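PDB 5Y6I: transcriptional regulator KdgR from Pseudomonas aeruginosa, which is probably a DNA-binding transcription factor of the IclR family, joining a helix-turn-helix domain to a GAF-like C-terminal domain. Local coordinates for residues A[111-116]-A[228-233]; A[149-154]-A[211-216]. All blocks are in the same frame, centred on the assembly; numbering follows the deposited sequence.

Interaction 1: residues A[111-116]-A[228-233]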
# COMPACT_ATOMS: atom_id res chain seq x y z
N THR A 111 -16.44 -2.22 -24.93
CA THR A 111 -16.37 -3.01 -23.70
C THR A 111 -15.02 -2.81 -23.03
O THR A 111 -13.97 -3.06 -23.63
CB THR A 111 -16.63 -4.48 -24.01
OG1 THR A 111 -17.91 -4.60 -24.63
CG2 THR A 111 -16.65 -5.31 -22.73
N CYS A 112 -15.04 -2.33 -21.78
CA CYS A 112 -13.84 -2.18 -20.95
C CYS A 112 -13.92 -3.16 -19.79
O CYS A 112 -15.01 -3.45 -19.29
CB CYS A 112 -13.70 -0.76 -20.39
SG CYS A 112 -13.92 0.55 -21.63
N PHE A 113 -12.76 -3.68 -19.38
CA PHE A 113 -12.72 -4.64 -18.28
C PHE A 113 -11.52 -4.39 -17.38
O PHE A 113 -10.53 -3.75 -17.77
CB PHE A 113 -12.72 -6.10 -18.78
CG PHE A 113 -11.59 -6.47 -19.73
CD1 PHE A 113 -10.47 -7.16 -19.28
CD2 PHE A 113 -11.70 -6.22 -21.10
CE1 PHE A 113 -9.45 -7.55 -20.18
CE2 PHE A 113 -10.69 -6.60 -22.00
CZ PHE A 113 -9.57 -7.26 -21.54
N LEU A 114 -11.64 -4.86 -16.14
CA LEU A 114 -10.55 -4.79 -15.17
C LEU A 114 -10.09 -6.21 -14.85
O LEU A 114 -10.92 -7.10 -14.60
CB LEU A 114 -10.99 -4.08 -13.89
CG LEU A 114 -9.87 -3.63 -12.94
CD1 LEU A 114 -9.13 -2.42 -13.50
CD2 LEU A 114 -10.45 -3.29 -11.57
N ALA A 115 -8.79 -6.42 -14.90
CA ALA A 115 -8.18 -7.69 -14.53
C ALA A 115 -7.15 -7.46 -13.45
O ALA A 115 -6.49 -6.41 -13.41
CB ALA A 115 -7.52 -8.36 -15.73
N VAL A 116 -7.02 -8.44 -12.56
CA VAL A 116 -5.97 -8.49 -11.54
C VAL A 116 -5.19 -9.78 -11.71
O VAL A 116 -5.58 -10.67 -12.47
CB VAL A 116 -6.54 -8.40 -10.11
CG1 VAL A 116 -7.44 -7.13 -9.95
CG2 VAL A 116 -7.30 -9.69 -9.78
N THR A 228 -8.63 -2.27 -19.69
CA THR A 228 -8.50 -2.81 -21.04
C THR A 228 -9.77 -2.54 -21.84
O THR A 228 -10.87 -2.81 -21.35
CB THR A 228 -8.27 -4.30 -20.95
OG1 THR A 228 -9.08 -4.77 -19.88
CG2 THR A 228 -6.86 -4.63 -20.61
N VAL A 229 -9.60 -2.08 -23.08
CA VAL A 229 -10.70 -1.81 -23.99
C VAL A 229 -10.64 -2.82 -25.12
O VAL A 229 -9.56 -3.23 -25.56
CB VAL A 229 -10.62 -0.37 -24.53
CG1 VAL A 229 -11.70 -0.12 -25.60
CG2 VAL A 229 -10.74 0.64 -23.38
N VAL A 230 -11.81 -3.23 -25.62
CA VAL A 230 -11.83 -4.35 -26.55
C VAL A 230 -13.04 -4.23 -27.47
O VAL A 230 -14.08 -3.68 -27.09
CB VAL A 230 -11.79 -5.67 -25.75
CG1 VAL A 230 -12.98 -5.78 -24.83
CG2 VAL A 230 -11.65 -6.88 -26.66
N GLY A 231 -12.88 -4.74 -28.70
CA GLY A 231 -13.87 -4.59 -29.75
C GLY A 231 -13.32 -4.95 -31.12
O GLY A 231 -12.16 -4.71 -31.43
N PRO A 232 -14.17 -5.50 -31.98
CA PRO A 232 -13.71 -5.92 -33.31
C PRO A 232 -13.20 -4.76 -34.17
O PRO A 232 -13.55 -3.60 -33.96
CB PRO A 232 -14.97 -6.55 -33.94
CG PRO A 232 -15.83 -6.93 -32.79
CD PRO A 232 -15.59 -5.84 -31.77
N ALA A 233 -12.41 -5.12 -35.19
CA ALA A 233 -11.58 -4.17 -35.95
C ALA A 233 -12.39 -3.07 -36.61
O ALA A 233 -11.93 -1.92 -36.68
CB ALA A 233 -10.76 -4.92 -37.01
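Phe-113 and Thr-228 face each other across two antiparallel strands, with the aromatic ring folded over the threonine. Thr-228 CB sits 3.5 Å from the centroid of the Phe-113 ring, over its face and slightly toward the rim, a CH-pi contact; Thr-228 OG1 is modelled too close to the same ring, so the detail of the threonine's placement is doubtful. Val-230 approaches the ring at its edge, its CG1 3.7 Å from Phe-113 CE2. Because CG of Phe-113 lies between the backbone N and the carbonyl carbon (chi1 57°), the ring leans across to the neighbouring strand and meets both residues. On the other face of the sheet Cys-112 pairs with Val-229, SG lying 3.6 Å from Val-229 CG2.

The register rests on the backbone bond from Phe-113 N to Thr-228 O, 2.9 Å long; the return bond from Thr-228 N to Phe-113 O is weak. Two residues along, at the next hydrogen-bonded pair, Val-230 N reaches Thr-111 O at 2.9 Å, but the bond is bent to 131° and the pairing is loose.

In the next shell, Thr-111 OG1 is hydrogen-bonded to Ala-130 N and Val-136 O, which ties the start of strand 111-118 to the chain beyond strand 121-128. Val-124, Val-127 and Leu-144 also pack on Phe-113, while Leu-101 and Leu-104 of helix 93-108 lie against Cys-112. Strand 223-232 is the middle strand, and 111-118 lies next to it, in the five-stranded antiparallel sheet, order 2-1-5-4-3, of the GAF-like C-terminal domain characteristic of IclR regulators.

Interaction 2: residues A[149-154]-A[211-216]; sequences SSTGLV and ALSAPV
Val-154 rests on Ser-213 and Pro-215, bringing the first turn of helix 150-158 down on strand 209-217. Its CB is aimed at the strand, and from there the two methyls part. CG1, anti to the backbone N (chi1 176°), runs out over the proline ring and touches its CB at 3.6 Å, with Pro-215 CD equally near; the two side chains cross at about a right angle. CG2 turns back along the strand and packs on Ser-213 CB at 3.5 Å, with Ser-213 O just beyond.

One turn earlier the contact becomes polar. Ser-150 OG and Ser-213 OG lie 2.7 Å apart and are hydrogen-bonded, either hydroxyl being a possible donor, although the position of Ser-213 OG is less certain. The methyl of Ala-211 borders the same Ser-150 hydroxyl. Ser-149 positions this end of the helix as its N-cap: its OG accepts from Gly-152 N at 3.2 Å, and it is also bonded to Pro-145 O in the preceding loop.

The segment axes run 7.5 Å apart at their closest and are inclined at 29°. Ser-150 meets Ala-211 and Ser-213, and Val-154 meets Ser-213 and Pro-215, so both share Ser-213. Around them, Val-226 of strand 223-232 packs on Val-154 and Ser-213, and Ile-201 of strand 199-202 on Ser-150 and Ala-211. Leu-212 and Ala-214 point away from the helix and meet Leu-248 and Thr-252 of helix 244-258, so strand 209-217 lies buried between helices 150-158 and 244-258.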
# COMPACT_ATOMS: atom_id res chain seq x y z
N SER A 149 -2.72 -12.22 -25.02
CA SER A 149 -3.67 -11.13 -24.82
C SER A 149 -2.95 -9.83 -24.47
O SER A 149 -1.78 -9.84 -24.07
CB SER A 149 -4.69 -11.47 -23.72
OG SER A 149 -4.06 -11.77 -22.50
N SER A 150 -3.66 -8.71 -24.62
CA SER A 150 -3.07 -7.42 -24.29
C SER A 150 -3.00 -7.22 -22.78
O SER A 150 -2.09 -6.57 -22.27
CB SER A 150 -3.89 -6.30 -24.92
OG SER A 150 -5.26 -6.42 -24.57
N THR A 151 -3.98 -7.77 -22.07
CA THR A 151 -3.97 -7.77 -20.62
C THR A 151 -2.79 -8.56 -20.07
O THR A 151 -2.15 -8.15 -19.10
CB THR A 151 -5.29 -8.36 -20.14
OG1 THR A 151 -6.38 -7.73 -20.84
CG2 THR A 151 -5.47 -8.16 -18.68
N GLY A 152 -2.49 -9.70 -20.69
CA GLY A 152 -1.38 -10.51 -20.22
C GLY A 152 -0.04 -9.89 -20.51
O GLY A 152 0.92 -10.08 -19.75
N LEU A 153 0.06 -9.12 -21.60
CA LEU A 153 1.35 -8.50 -21.93
C LEU A 153 1.68 -7.36 -20.99
O LEU A 153 2.85 -7.20 -20.59
CB LEU A 153 1.36 -8.03 -23.39
CG LEU A 153 1.26 -9.14 -24.45
CD1 LEU A 153 2.00 -8.77 -25.73
CD2 LEU A 153 1.80 -10.44 -23.92
N VAL A 154 0.69 -6.55 -20.60
CA VAL A 154 0.97 -5.47 -19.65
C VAL A 154 1.46 -6.06 -18.33
O VAL A 154 2.47 -5.62 -17.78
CB VAL A 154 -0.25 -4.57 -19.45
CG1 VAL A 154 0.09 -3.50 -18.36
CG2 VAL A 154 -0.67 -3.92 -20.76
N ALA A 211 -7.78 -5.27 -28.83
CA ALA A 211 -7.80 -4.84 -27.45
C ALA A 211 -6.77 -3.75 -27.22
O ALA A 211 -5.90 -3.48 -28.05
CB ALA A 211 -7.54 -6.02 -26.50
N LEU A 212 -6.89 -3.11 -26.06
CA LEU A 212 -5.98 -2.06 -25.64
C LEU A 212 -5.92 -2.15 -24.13
O LEU A 212 -6.95 -2.37 -23.48
CB LEU A 212 -6.47 -0.69 -26.09
CG LEU A 212 -5.48 0.47 -26.08
CD1 LEU A 212 -4.56 0.36 -27.28
CD2 LEU A 212 -6.22 1.81 -26.08
N SER A 213 -4.71 -2.00 -23.57
CA SER A 213 -4.47 -2.31 -22.17
C SER A 213 -3.47 -1.34 -21.56
O SER A 213 -2.44 -1.05 -22.17
CB SER A 213 -3.93 -3.72 -22.00
OG SER A 213 -4.79 -4.66 -22.60
N ALA A 214 -3.76 -0.91 -20.33
CA ALA A 214 -2.89 -0.07 -19.53
C ALA A 214 -2.93 -0.55 -18.09
O ALA A 214 -3.93 -1.13 -17.65
CB ALA A 214 -3.31 1.40 -19.59
N PRO A 215 -1.85 -0.33 -17.35
CA PRO A 215 -1.80 -0.78 -15.96
C PRO A 215 -2.25 0.27 -14.95
O PRO A 215 -2.14 1.48 -15.18
CB PRO A 215 -0.31 -1.09 -15.76
CG PRO A 215 0.38 -0.07 -16.66
CD PRO A 215 -0.53 0.06 -17.87
N VAL A 216 -2.72 -0.24 -13.81
CA VAL A 216 -3.15 0.58 -12.67
C VAL A 216 -2.26 0.26 -11.47
O VAL A 216 -2.07 -0.91 -11.12
CB VAL A 216 -4.63 0.32 -12.34
CG1 VAL A 216 -5.07 1.19 -11.17
CG2 VAL A 216 -5.53 0.53 -13.60

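How the interactions relate
After the N-terminal helix-turn-helix region and helix 93-108, the chain enters strand 111-118, doubles back through strand 121-128 and, after a long loop, enters helix 150-158. Two more helices and strand 199-202 then lead to strand 209-217, where interaction 2 closes a loop of 56 residues. Strand 223-232 follows directly and returns to strand 111-118, so interaction 1 closes the larger loop of 111 residues with interaction 2 nested inside it. The contacts meet at the shared sheet: Val-229 N and Leu-212 O are probably hydrogen-bonded, and Thr-151 packs on Phe-113 and Thr-228. Interaction 1 joins strands within the sheet; interaction 2 seats a helix on it.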